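Local coordinates for tRNA (adenine(22)-N(1))-methyltransferase (Bacillus subtilis, PDB 6Q56), which catalyses the S-adenosyl-L-methionine-dependent methylation of N1 of adenosine 22 in tRNA, at residues 128-133 / 178-183; 138-143 / 165-170; 192-197 / 229-234; 209-212 / 216-219. The protein carries 2 engineered substitutions. All coordinates share one frame; numbering follows the deposited sequence.

In the fold
The four contacts run outward from the catalytic domain to the end of the C-terminal helical hairpin. Interactions 1, 2 and 3 are buried and interaction 4 lies at the surface. Interactions 1 and 2, centres 8 Å apart, meet through E143 of strand 139-148, whose carboxylate pairs with R130 and also accepts the N-H of L182, and weakly that of F181. Interaction 1 lays a guanidinium over backbone, whereas interaction 2 is almost wholly apolar. Interactions 3 and 4 join the same helices, 188-210 and 215-234: interaction 3 is apolar packing that touches interaction 1 through V178, and interaction 4, centred 22 Å farther along, is an amide-to-carbonyl bond at the turn.

Interaction 1 of 4, residues 128-133 / 178-183; sequences HIREWL and VGPFLA. With NI (nickel (II) ion), chain E.
Extended from CG to NE (chi2 -172°, chi3 -167°), the R130 chain carries its guanidinium across to lie flat over the backbone of G179. G179 N stands above the centre of the group, 3.4 Å from its plane, and R130 NH2 comes within 3.2 Å of G179 CA. At the edge L182 CD1 reaches R130 NH2 at 3.8 Å, while P180 CD approaches R130 NE obliquely at the same distance. Only glycine suits this place: a beta carbon would run into R130 NH2 and, at the positive phi of 104°, also into the V178 carbonyl. That turn lets G179 both leave helix 172-178 and N-cap helix 180-185. Around this first shell, E143 forms a salt bridge with R130 NE and accepts a hydrogen bond from L182 N, while M176 O accepts one from R130 NH1. A leucine in place of R130 would probably leave the E143 carboxylate without its charged mate and the M176 carbonyl without this donor. Two residues back, H128 NE2 binds nickel at 1.9 Å, with H125 and a water as further ligands. R130 thus ties helix 127-135 to the junction of helices 172-178 and 180-185, with L156 of strand 151-159 and Y167 also alongside.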
loop_
_atom_site.group_PDB
_atom_site.type_symbol
_atom_site.label_atom_id
_atom_site.label_comp_id
_atom_site.label_asym_id
_atom_site.label_seq_id
_atom_site.Cartn_x
_atom_site.Cartn_y
_atom_site.Cartn_z
ATOM N N HIS A 128 -5.438 -0.163 -7.085
ATOM C CA HIS A 128 -6.038 1.145 -6.865
ATOM C C HIS A 128 -4.971 2.174 -6.509
ATOM O O HIS A 128 -5.086 3.341 -6.845
ATOM C CB HIS A 128 -7.081 1.092 -5.751
ATOM C CG HIS A 128 -8.195 0.128 -5.999
ATOM N ND1 HIS A 128 -9.051 0.236 -7.069
ATOM C CD2 HIS A 128 -8.612 -0.948 -5.293
ATOM C CE1 HIS A 128 -9.937 -0.740 -7.023
ATOM N NE2 HIS A 128 -9.693 -1.475 -5.954
ATOM N N ILE A 129 -3.937 1.724 -5.816
ATOM C CA ILE A 129 -2.856 2.596 -5.409
ATOM C C ILE A 129 -1.984 2.943 -6.601
ATOM O O ILE A 129 -1.589 4.085 -6.768
ATOM C CB ILE A 129 -1.996 1.954 -4.312
ATOM C CG1 ILE A 129 -2.830 1.725 -3.059
ATOM C CG2 ILE A 129 -0.813 2.830 -3.978
ATOM C CD1 ILE A 129 -2.059 1.089 -1.935
ATOM N N ARG A 130 -1.686 1.951 -7.429
ATOM C CA ARG A 130 -0.856 2.177 -8.599
ATOM C C ARG A 130 -1.543 3.128 -9.573
ATOM O O ARG A 130 -0.907 3.991 -10.156
ATOM C CB ARG A 130 -0.487 0.863 -9.277
ATOM C CG ARG A 130 0.452 0.007 -8.452
ATOM C CD ARG A 130 0.955 -1.201 -9.217
ATOM N NE ARG A 130 1.600 -2.165 -8.342
ATOM C CZ ARG A 130 0.966 -3.143 -7.712
ATOM N NH1 ARG A 130 -0.335 -3.293 -7.856
ATOM N NH2 ARG A 130 1.634 -3.966 -6.936
ATOM N N GLU A 131 -2.846 2.973 -9.735
ATOM C CA GLU A 131 -3.590 3.837 -10.631
ATOM C C GLU A 131 -3.538 5.267 -10.118
ATOM O O GLU A 131 -3.349 6.195 -10.884
ATOM C CB GLU A 131 -5.030 3.357 -10.780
ATOM C CG GLU A 131 -5.160 2.089 -11.601
ATOM C CD GLU A 131 -6.591 1.630 -11.763
ATOM O OE1 GLU A 131 -7.461 2.167 -11.074
ATOM O OE2 GLU A 131 -6.843 0.729 -12.577
ATOM N N TRP A 132 -3.699 5.438 -8.815
ATOM C CA TRP A 132 -3.653 6.761 -8.220
ATOM C C TRP A 132 -2.257 7.357 -8.343
ATOM O O TRP A 132 -2.105 8.509 -8.698
ATOM C CB TRP A 132 -4.070 6.719 -6.757
ATOM C CG TRP A 132 -4.133 8.061 -6.162
ATOM C CD1 TRP A 132 -5.192 8.902 -6.166
ATOM C CD2 TRP A 132 -3.078 8.745 -5.498
ATOM N NE1 TRP A 132 -4.871 10.067 -5.534
ATOM C CE2 TRP A 132 -3.573 9.997 -5.113
ATOM C CE3 TRP A 132 -1.762 8.420 -5.184
ATOM C CZ2 TRP A 132 -2.802 10.920 -4.433
ATOM C CZ3 TRP A 132 -1.002 9.335 -4.511
ATOM C CH2 TRP A 132 -1.521 10.569 -4.141
ATOM N N LEU A 133 -1.244 6.559 -8.045
ATOM C CA LEU A 133 0.136 7.008 -8.123
ATOM C C LEU A 133 0.491 7.490 -9.521
ATOM O O LEU A 133 1.094 8.540 -9.693
ATOM C CB LEU A 133 1.091 5.881 -7.741
ATOM C CG LEU A 133 1.176 5.514 -6.271
ATOM C CD1 LEU A 133 2.137 4.360 -6.102
ATOM C CD2 LEU A 133 1.605 6.700 -5.435
ATOM N N VAL A 178 -0.586 -6.242 -11.005
ATOM C CA VAL A 178 0.263 -7.138 -10.248
ATOM C C VAL A 178 1.526 -6.510 -9.695
ATOM O O VAL A 178 2.149 -7.067 -8.810
ATOM C CB VAL A 178 0.632 -8.366 -11.092
ATOM C CG1 VAL A 178 -0.627 -9.047 -11.590
ATOM C CG2 VAL A 178 1.508 -7.977 -12.262
ATOM N N GLY A 179 1.903 -5.351 -10.205
ATOM C CA GLY A 179 3.102 -4.695 -9.739
ATOM C C GLY A 179 4.220 -4.843 -10.743
ATOM O O GLY A 179 4.652 -5.946 -11.053
ATOM N N PRO A 180 4.703 -3.726 -11.266
ATOM C CA PRO A 180 5.784 -3.770 -12.251
ATOM C C PRO A 180 7.050 -4.419 -11.711
ATOM O O PRO A 180 7.637 -5.243 -12.385
ATOM C CB PRO A 180 6.026 -2.299 -12.584
ATOM C CG PRO A 180 5.419 -1.529 -11.475
ATOM C CD PRO A 180 4.308 -2.350 -10.931
ATOM N N PHE A 181 7.463 -4.043 -10.511
ATOM C CA PHE A 181 8.655 -4.612 -9.911
ATOM C C PHE A 181 8.374 -6.055 -9.558
ATOM O O PHE A 181 9.173 -6.935 -9.829
ATOM C CB PHE A 181 9.048 -3.852 -8.648
ATOM C CG PHE A 181 9.655 -2.510 -8.913
ATOM C CD1 PHE A 181 11.001 -2.389 -9.165
ATOM C CD2 PHE A 181 8.881 -1.372 -8.900
ATOM C CE1 PHE A 181 11.566 -1.157 -9.408
ATOM C CE2 PHE A 181 9.438 -0.139 -9.142
ATOM C CZ PHE A 181 10.781 -0.030 -9.400
ATOM N N LEU A 182 7.223 -6.283 -8.947
ATOM C CA LEU A 182 6.835 -7.622 -8.544
ATOM C C LEU A 182 6.834 -8.556 -9.737
ATOM O O LEU A 182 7.283 -9.685 -9.648
ATOM C CB LEU A 182 5.472 -7.596 -7.866
ATOM C CG LEU A 182 5.460 -6.718 -6.621
ATOM C CD1 LEU A 182 4.103 -6.713 -5.952
ATOM C CD2 LEU A 182 6.548 -7.143 -5.653
ATOM N N ALA A 183 6.322 -8.065 -10.854
ATOM C CA ALA A 183 6.247 -8.849 -12.076
ATOM C C ALA A 183 7.623 -9.296 -12.550
ATOM O O ALA A 183 7.788 -10.422 -12.968
ATOM C CB ALA A 183 5.545 -8.064 -13.169
HETATM NI NI NI E . -10.507 -2.835 -4.829
HETATM O O HOH W 1 -11.825 -3.003 -6.170
#

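Interaction 2 of 4, residues 138-143 / 165-170; sequences YALIDE and AAYDGI
L140 and A166 bring their backbones to 6.1 Å between CA atoms, where a loop passes an edge strand of the Rossmann-type methyltransferase sheet. Strand 139-148 pairs antiparallel with strand 151-159 and carries a classic beta bulge, in which I141 and D142 both face V157. The loop opens with a 3-10 turn at 165-167 and continues as a type II turn from Y167 to I170. G169, its third residue, has no beta carbon to collide at positive phi (94°). A166 suits its place by being small, its methyl over the strand, with A166 CB 3.5 Å from L140 O and 4.1 Å from L140 CB. Within the bulge, D142 turns its carboxylate back on the chain: E143 N donates to D142 OD1 (2.7 Å) from well above the carboxylate plane, and Y16 holds the other oxygen. Helix 180-185 packs against both segments, F181 on A166 and L140, P180 on Y167, L140 and E143. Tyrosine is long enough to bring its OH to the strand, and branched leucine can turn one methyl to meet it: L140, its CG beside the backbone N (chi1 -88°), sends L140 CD1 to 3.5 Å from Y167 OH and 4.2 Å from Y167 CZ.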
loop_
_atom_site.group_PDB
_atom_site.type_symbol
_atom_site.label_atom_id
_atom_site.label_comp_id
_atom_site.label_asym_id
_atom_site.label_seq_id
_atom_site.Cartn_x
_atom_site.Cartn_y
_atom_site.Cartn_z
ATOM N N TYR A 138 3.543 10.218 -9.557
ATOM C CA TYR A 138 4.526 9.552 -8.716
ATOM C C TYR A 138 5.210 8.415 -9.464
ATOM O O TYR A 138 4.693 7.905 -10.458
ATOM C CB TYR A 138 3.865 9.012 -7.446
ATOM C CG TYR A 138 3.291 10.088 -6.552
ATOM C CD1 TYR A 138 4.071 10.697 -5.579
ATOM C CD2 TYR A 138 1.969 10.492 -6.680
ATOM C CE1 TYR A 138 3.552 11.681 -4.759
ATOM C CE2 TYR A 138 1.441 11.474 -5.864
ATOM C CZ TYR A 138 2.236 12.065 -4.905
ATOM O OH TYR A 138 1.714 13.044 -4.091
ATOM N N ALA A 139 6.379 8.028 -8.971
ATOM C CA ALA A 139 7.152 6.967 -9.560
ATOM C C ALA A 139 7.370 5.882 -8.516
ATOM O O ALA A 139 7.814 6.153 -7.410
ATOM C CB ALA A 139 8.479 7.498 -10.046
ATOM N N LEU A 140 7.054 4.648 -8.875
ATOM C CA LEU A 140 7.259 3.537 -7.973
ATOM C C LEU A 140 8.738 3.262 -7.983
ATOM O O LEU A 140 9.309 2.998 -9.028
ATOM C CB LEU A 140 6.511 2.297 -8.453
ATOM C CG LEU A 140 5.070 2.127 -8.006
ATOM C CD1 LEU A 140 4.371 1.117 -8.898
ATOM C CD2 LEU A 140 5.020 1.699 -6.554
ATOM N N ILE A 141 9.372 3.319 -6.827
ATOM C CA ILE A 141 10.795 3.066 -6.775
ATOM C C ILE A 141 11.098 1.656 -6.308
ATOM O O ILE A 141 12.207 1.180 -6.469
ATOM C CB ILE A 141 11.535 4.101 -5.924
ATOM C CG1 ILE A 141 11.015 4.105 -4.492
ATOM C CG2 ILE A 141 11.376 5.472 -6.547
ATOM C CD1 ILE A 141 11.749 5.077 -3.605
ATOM N N ASP A 142 10.106 0.986 -5.741
ATOM C CA ASP A 142 10.283 -0.390 -5.302
ATOM C C ASP A 142 8.984 -0.998 -4.824
ATOM O O ASP A 142 8.064 -0.305 -4.418
ATOM C CB ASP A 142 11.344 -0.519 -4.212
ATOM C CG ASP A 142 11.885 -1.942 -4.085
ATOM O OD1 ASP A 142 11.590 -2.780 -4.952
ATOM O OD2 ASP A 142 12.608 -2.225 -3.122
ATOM N N GLU A 143 8.945 -2.317 -4.884
ATOM C CA GLU A 143 7.808 -3.096 -4.460
ATOM C C GLU A 143 8.305 -4.390 -3.874
ATOM O O GLU A 143 9.306 -4.931 -4.316
ATOM C CB GLU A 143 6.934 -3.482 -5.642
ATOM C CG GLU A 143 6.184 -2.370 -6.329
ATOM C CD GLU A 143 5.363 -2.896 -7.486
ATOM O OE1 GLU A 143 5.905 -3.655 -8.304
ATOM O OE2 GLU A 143 4.180 -2.555 -7.568
ATOM N N ALA A 165 8.781 5.060 -15.899
ATOM C CA ALA A 165 10.038 4.355 -15.680
ATOM C C ALA A 165 9.889 2.934 -15.157
ATOM O O ALA A 165 10.393 1.994 -15.749
ATOM C CB ALA A 165 10.930 5.154 -14.751
ATOM N N ALA A 166 9.208 2.793 -14.032
ATOM C CA ALA A 166 9.020 1.491 -13.406
ATOM C C ALA A 166 8.253 0.521 -14.291
ATOM O O ALA A 166 8.360 -0.688 -14.129
ATOM C CB ALA A 166 8.318 1.646 -12.069
ATOM N N TYR A 167 7.484 1.055 -15.227
ATOM C CA TYR A 167 6.685 0.231 -16.119
ATOM C C TYR A 167 7.350 -0.091 -17.441
ATOM O O TYR A 167 6.735 -0.664 -18.321
ATOM C CB TYR A 167 5.342 0.892 -16.362
ATOM C CG TYR A 167 4.503 0.944 -15.124
ATOM C CD1 TYR A 167 3.777 -0.150 -14.721
ATOM C CD2 TYR A 167 4.452 2.078 -14.351
ATOM C CE1 TYR A 167 3.010 -0.115 -13.585
ATOM C CE2 TYR A 167 3.688 2.127 -13.214
ATOM C CZ TYR A 167 2.971 1.023 -12.836
ATOM O OH TYR A 167 2.212 1.058 -11.709
ATOM N N ASP A 168 8.609 0.275 -17.584
ATOM C CA ASP A 168 9.317 -0.021 -18.810
ATOM C C ASP A 168 9.348 -1.527 -19.007
ATOM O O ASP A 168 9.781 -2.262 -18.133
ATOM C CB ASP A 168 10.743 0.518 -18.750
ATOM C CG ASP A 168 11.580 0.071 -19.917
ATOM O OD1 ASP A 168 11.362 0.563 -21.034
ATOM O OD2 ASP A 168 12.464 -0.774 -19.715
ATOM N N GLY A 169 8.875 -1.985 -20.154
ATOM C CA GLY A 169 8.880 -3.401 -20.452
ATOM C C GLY A 169 7.612 -4.153 -20.122
ATOM O O GLY A 169 7.498 -5.320 -20.455
ATOM N N ILE A 170 6.660 -3.494 -19.475
ATOM C CA ILE A 170 5.404 -4.140 -19.121
ATOM C C ILE A 170 4.235 -3.210 -19.386
ATOM O O ILE A 170 4.377 -2.008 -19.326
ATOM C CB ILE A 170 5.392 -4.575 -17.641
ATOM C CG1 ILE A 170 4.200 -5.478 -17.351
ATOM C CG2 ILE A 170 5.349 -3.369 -16.729
ATOM C CD1 ILE A 170 4.290 -6.221 -16.041
#

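Interaction 3 of 4, residues 192-197 / 229-234; sequences KKWTQE and ELLKEV
W194 and L231 face each other across two antiparallel helices, 188-210 and 215-234, with their CA atoms 6.9 Å apart. L231 does the gripping with its fork. One methyl, CD2, meets the benzo part of the indole, with L231 CD2 3.6 Å from W194 CE3 and 4.2 Å from W194 CZ3, the two side chains crossing at about a right angle. The other methyl meets the next turn of the facing helix: one turn on in helix 188-210, L231 CD1 packs 3.9 Å from E197 CG. The glutamate contributes aliphatic chain here: CG is anti to the backbone N (chi1 180°), and a bend at chi2 turns the carboxylate away from the extended line. Such a residue suits the margin, its CG against L231 at the rim of the buried patch. Over one face of the indole lies K193 CE, 3.5 Å above the ring plane, and V178 of helix 172-178 also packs on W194. Cutting L231 back to an alanine would probably open a gap beside the benzo ring and leave E197 CG without its apolar neighbour. The antiparallel pair, joined by a short turn, is a helical hairpin, here the C-terminal coiled-coil arm of the TrmK family.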
loop_
_atom_site.group_PDB
_atom_site.type_symbol
_atom_site.label_atom_id
_atom_site.label_comp_id
_atom_site.label_asym_id
_atom_site.label_seq_id
_atom_site.Cartn_x
_atom_site.Cartn_y
_atom_site.Cartn_z
ATOM N N LYS A 192 2.224 -17.603 -6.707
ATOM C CA LYS A 192 1.154 -18.267 -5.983
ATOM C C LYS A 192 -0.081 -17.381 -5.893
ATOM O O LYS A 192 -1.189 -17.831 -6.126
ATOM C CB LYS A 192 1.629 -18.668 -4.586
ATOM C CG LYS A 192 0.544 -19.214 -3.687
ATOM C CD LYS A 192 1.118 -20.070 -2.575
ATOM C CE LYS A 192 2.043 -19.280 -1.677
ATOM N NZ LYS A 192 2.299 -19.965 -0.387
ATOM N N LYS A 193 0.122 -16.116 -5.559
ATOM C CA LYS A 193 -0.985 -15.183 -5.430
ATOM C C LYS A 193 -1.729 -14.974 -6.732
ATOM O O LYS A 193 -2.942 -14.965 -6.759
ATOM C CB LYS A 193 -0.493 -13.834 -4.920
ATOM C CG LYS A 193 -1.543 -12.735 -4.970
ATOM C CD LYS A 193 -1.056 -11.450 -4.330
ATOM C CE LYS A 193 -1.979 -10.282 -4.623
ATOM N NZ LYS A 193 -3.162 -10.220 -3.731
ATOM N N TRP A 194 -0.995 -14.791 -7.812
ATOM C CA TRP A 194 -1.624 -14.535 -9.090
ATOM C C TRP A 194 -2.091 -15.793 -9.793
ATOM O O TRP A 194 -3.065 -15.762 -10.518
ATOM C CB TRP A 194 -0.706 -13.672 -9.946
ATOM C CG TRP A 194 -0.553 -12.349 -9.305
ATOM C CD1 TRP A 194 0.569 -11.827 -8.748
ATOM C CD2 TRP A 194 -1.591 -11.397 -9.086
ATOM N NE1 TRP A 194 0.297 -10.591 -8.218
ATOM C CE2 TRP A 194 -1.025 -10.309 -8.411
ATOM C CE3 TRP A 194 -2.945 -11.358 -9.408
ATOM C CZ2 TRP A 194 -1.760 -9.197 -8.059
ATOM C CZ3 TRP A 194 -3.669 -10.262 -9.055
ATOM C CH2 TRP A 194 -3.082 -9.192 -8.388
ATOM N N THR A 195 -1.408 -16.899 -9.561
ATOM C CA THR A 195 -1.810 -18.155 -10.156
ATOM C C THR A 195 -3.176 -18.519 -9.593
ATOM O O THR A 195 -4.055 -18.944 -10.318
ATOM C CB THR A 195 -0.800 -19.266 -9.860
ATOM O OG1 THR A 195 0.404 -19.018 -10.588
ATOM C CG2 THR A 195 -1.356 -20.617 -10.258
ATOM N N GLN A 196 -3.349 -18.330 -8.295
ATOM C CA GLN A 196 -4.612 -18.621 -7.644
ATOM C C GLN A 196 -5.679 -17.646 -8.119
ATOM O O GLN A 196 -6.817 -18.029 -8.341
ATOM C CB GLN A 196 -4.470 -18.563 -6.119
ATOM C CG GLN A 196 -3.636 -19.700 -5.544
ATOM C CD GLN A 196 -3.139 -19.427 -4.137
ATOM O OE1 GLN A 196 -3.457 -18.406 -3.541
ATOM N NE2 GLN A 196 -2.342 -20.339 -3.607
ATOM N N GLU A 197 -5.306 -16.384 -8.285
ATOM C CA GLU A 197 -6.249 -15.374 -8.739
ATOM C C GLU A 197 -6.759 -15.725 -10.124
ATOM O O GLU A 197 -7.927 -15.560 -10.424
ATOM C CB GLU A 197 -5.601 -13.994 -8.766
ATOM C CG GLU A 197 -6.523 -12.888 -9.236
ATOM C CD GLU A 197 -7.643 -12.596 -8.262
ATOM O OE1 GLU A 197 -7.505 -12.930 -7.073
ATOM O OE2 GLU A 197 -8.663 -12.026 -8.688
ATOM N N GLU A 229 -6.235 -13.285 -19.590
ATOM C CA GLU A 229 -5.125 -13.129 -20.514
ATOM C C GLU A 229 -4.030 -12.311 -19.864
ATOM O O GLU A 229 -2.854 -12.631 -19.974
ATOM C CB GLU A 229 -5.578 -12.462 -21.810
ATOM C CG GLU A 229 -4.439 -11.974 -22.686
ATOM C CD GLU A 229 -3.540 -13.089 -23.174
ATOM O OE1 GLU A 229 -4.011 -14.230 -23.302
ATOM O OE2 GLU A 229 -2.361 -12.815 -23.436
ATOM N N LEU A 230 -4.443 -11.254 -19.185
ATOM C CA LEU A 230 -3.522 -10.363 -18.494
ATOM C C LEU A 230 -2.671 -11.135 -17.504
ATOM O O LEU A 230 -1.449 -11.027 -17.496
ATOM C CB LEU A 230 -4.298 -9.279 -17.757
ATOM C CG LEU A 230 -3.496 -8.066 -17.325
ATOM C CD1 LEU A 230 -4.427 -6.937 -16.936
ATOM C CD2 LEU A 230 -2.569 -8.423 -16.180
ATOM N N LEU A 231 -3.330 -11.920 -16.668
ATOM C CA LEU A 231 -2.635 -12.713 -15.678
ATOM C C LEU A 231 -1.772 -13.768 -16.352
ATOM O O LEU A 231 -0.670 -14.051 -15.914
ATOM C CB LEU A 231 -3.626 -13.366 -14.721
ATOM C CG LEU A 231 -4.339 -12.381 -13.804
ATOM C CD1 LEU A 231 -5.292 -13.107 -12.878
ATOM C CD2 LEU A 231 -3.329 -11.560 -13.023
ATOM N N LYS A 232 -2.277 -14.343 -17.429
ATOM C CA LYS A 232 -1.534 -15.359 -18.144
ATOM C C LYS A 232 -0.203 -14.804 -18.635
ATOM O O LYS A 232 0.797 -15.495 -18.631
ATOM C CB LYS A 232 -2.349 -15.902 -19.314
ATOM C CG LYS A 232 -1.660 -17.024 -20.060
ATOM C CD LYS A 232 -2.497 -17.549 -21.209
ATOM C CE LYS A 232 -1.654 -18.408 -22.139
ATOM N NZ LYS A 232 -2.469 -19.188 -23.105
ATOM N N GLU A 233 -0.204 -13.545 -19.044
ATOM C CA GLU A 233 0.998 -12.895 -19.546
ATOM C C GLU A 233 2.016 -12.591 -18.452
ATOM O O GLU A 233 3.183 -12.366 -18.739
ATOM C CB GLU A 233 0.632 -11.604 -20.287
ATOM C CG GLU A 233 -0.200 -11.814 -21.544
ATOM C CD GLU A 233 -0.685 -10.516 -22.163
ATOM O OE1 GLU A 233 -0.429 -9.437 -21.594
ATOM O OE2 GLU A 233 -1.331 -10.573 -23.227
ATOM N N VAL A 234 1.583 -12.569 -17.200
ATOM C CA VAL A 234 2.506 -12.268 -16.115
ATOM C C VAL A 234 3.077 -13.478 -15.390
ATOM O O VAL A 234 4.050 -13.350 -14.671
ATOM C CB VAL A 234 1.863 -11.361 -15.059
ATOM C CG1 VAL A 234 1.549 -10.000 -15.641
ATOM C CG2 VAL A 234 0.621 -12.005 -14.493
#

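Interaction 4 of 4, residues 209-212 / 216-219; sequences SQAA and QNKQ
N217 closes the turn of the C-terminal helical hairpin by reaching back to A212, whose CA lies 7.1 Å from its own. Helix 188-210 ends just before, and helix 215-234 has just begun. At the start of the side chain, N217 CB already lies 3.5 Å from A212 O. Setting CG beside the backbone N (chi1 -77°) swings the amide toward the loop, N217 CG standing 3.7 Å from that oxygen. At the tip, N217 ND2 touches three groups: the A211 methyl, with CB at 3.8 Å, the A212 methyl, with CB at 4.1 Å, and the carbonyl it binds. Asparagine suits the place because its amide donates an N-H from a short, little-flexible chain, and with alanines as A211 and A212 two methyls flank that amide. T214, just before helix 215-234, takes N217 N on OG1 in the manner of a helix N-cap, so main chain and side chain of N217 both bond back into the turn. The contact is at the surface. N217 ND2 binds A212 O at 2.9 Å and fairly straight (161°), the acceptor lying close to the amide plane and the donor tilted 25° from the plane of the A212 carbonyl.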
loop_
_atom_site.group_PDB
_atom_site.type_symbol
_atom_site.label_atom_id
_atom_site.label_comp_id
_atom_site.label_asym_id
_atom_site.label_seq_id
_atom_site.Cartn_x
_atom_site.Cartn_y
_atom_site.Cartn_z
ATOM N N SER A 209 -20.292 -18.680 -17.888
ATOM C CA SER A 209 -20.432 -19.260 -19.211
ATOM C C SER A 209 -21.642 -20.176 -19.296
ATOM O O SER A 209 -22.395 -20.129 -20.255
ATOM C CB SER A 209 -19.182 -20.058 -19.582
ATOM O OG SER A 209 -18.028 -19.252 -19.563
ATOM N N GLN A 210 -21.834 -20.992 -18.271
ATOM C CA GLN A 210 -22.948 -21.929 -18.230
ATOM C C GLN A 210 -24.258 -21.222 -17.967
ATOM O O GLN A 210 -25.321 -21.757 -18.243
ATOM C CB GLN A 210 -22.713 -22.983 -17.155
ATOM C CG GLN A 210 -21.362 -23.659 -17.258
ATOM C CD GLN A 210 -21.105 -24.244 -18.628
ATOM O OE1 GLN A 210 -21.876 -25.058 -19.123
ATOM N NE2 GLN A 210 -20.008 -23.837 -19.243
ATOM N N ALA A 211 -24.186 -20.014 -17.434
ATOM C CA ALA A 211 -25.388 -19.255 -17.146
ATOM C C ALA A 211 -26.019 -18.713 -18.422
ATOM O O ALA A 211 -25.622 -19.064 -19.525
ATOM C CB ALA A 211 -25.083 -18.125 -16.182
ATOM N N ALA A 212 -27.012 -17.854 -18.240
ATOM C CA ALA A 212 -27.749 -17.259 -19.347
ATOM C C ALA A 212 -26.878 -16.496 -20.330
ATOM O O ALA A 212 -25.886 -15.888 -19.950
ATOM C CB ALA A 212 -28.834 -16.336 -18.816
ATOM N N GLN A 216 -25.439 -8.837 -20.626
ATOM C CA GLN A 216 -24.776 -8.582 -19.357
ATOM C C GLN A 216 -23.716 -9.615 -19.041
ATOM O O GLN A 216 -22.592 -9.276 -18.715
ATOM C CB GLN A 216 -25.794 -8.549 -18.219
ATOM C CG GLN A 216 -25.175 -8.296 -16.858
ATOM C CD GLN A 216 -26.196 -8.206 -15.747
ATOM O OE1 GLN A 216 -27.285 -8.756 -15.838
ATOM N NE2 GLN A 216 -25.839 -7.516 -14.687
ATOM N N ASN A 217 -24.078 -10.882 -19.139
ATOM C CA ASN A 217 -23.139 -11.948 -18.842
ATOM C C ASN A 217 -21.981 -11.998 -19.820
ATOM O O ASN A 217 -20.876 -12.369 -19.456
ATOM C CB ASN A 217 -23.854 -13.290 -18.786
ATOM C CG ASN A 217 -24.627 -13.472 -17.504
ATOM O OD1 ASN A 217 -24.522 -12.665 -16.585
ATOM N ND2 ASN A 217 -25.412 -14.525 -17.435
ATOM N N LYS A 218 -22.234 -11.613 -21.058
ATOM C CA LYS A 218 -21.189 -11.607 -22.052
ATOM C C LYS A 218 -20.233 -10.466 -21.742
ATOM O O LYS A 218 -19.041 -10.580 -21.964
ATOM C CB LYS A 218 -21.775 -11.513 -23.452
ATOM C CG LYS A 218 -22.255 -12.856 -23.965
ATOM C CD LYS A 218 -23.118 -12.719 -25.200
ATOM C CE LYS A 218 -23.529 -14.077 -25.735
ATOM N NZ LYS A 218 -24.714 -13.978 -26.624
ATOM N N GLN A 219 -20.750 -9.373 -21.195
ATOM C CA GLN A 219 -19.882 -8.265 -20.831
ATOM C C GLN A 219 -19.018 -8.702 -19.655
ATOM O O GLN A 219 -17.833 -8.408 -19.615
ATOM C CB GLN A 219 -20.673 -7.009 -20.484
ATOM C CG GLN A 219 -20.678 -5.968 -21.590
ATOM C CD GLN A 219 -19.272 -5.571 -22.012
ATOM O OE1 GLN A 219 -18.978 -5.458 -23.198
ATOM N NE2 GLN A 219 -18.394 -5.377 -21.035
#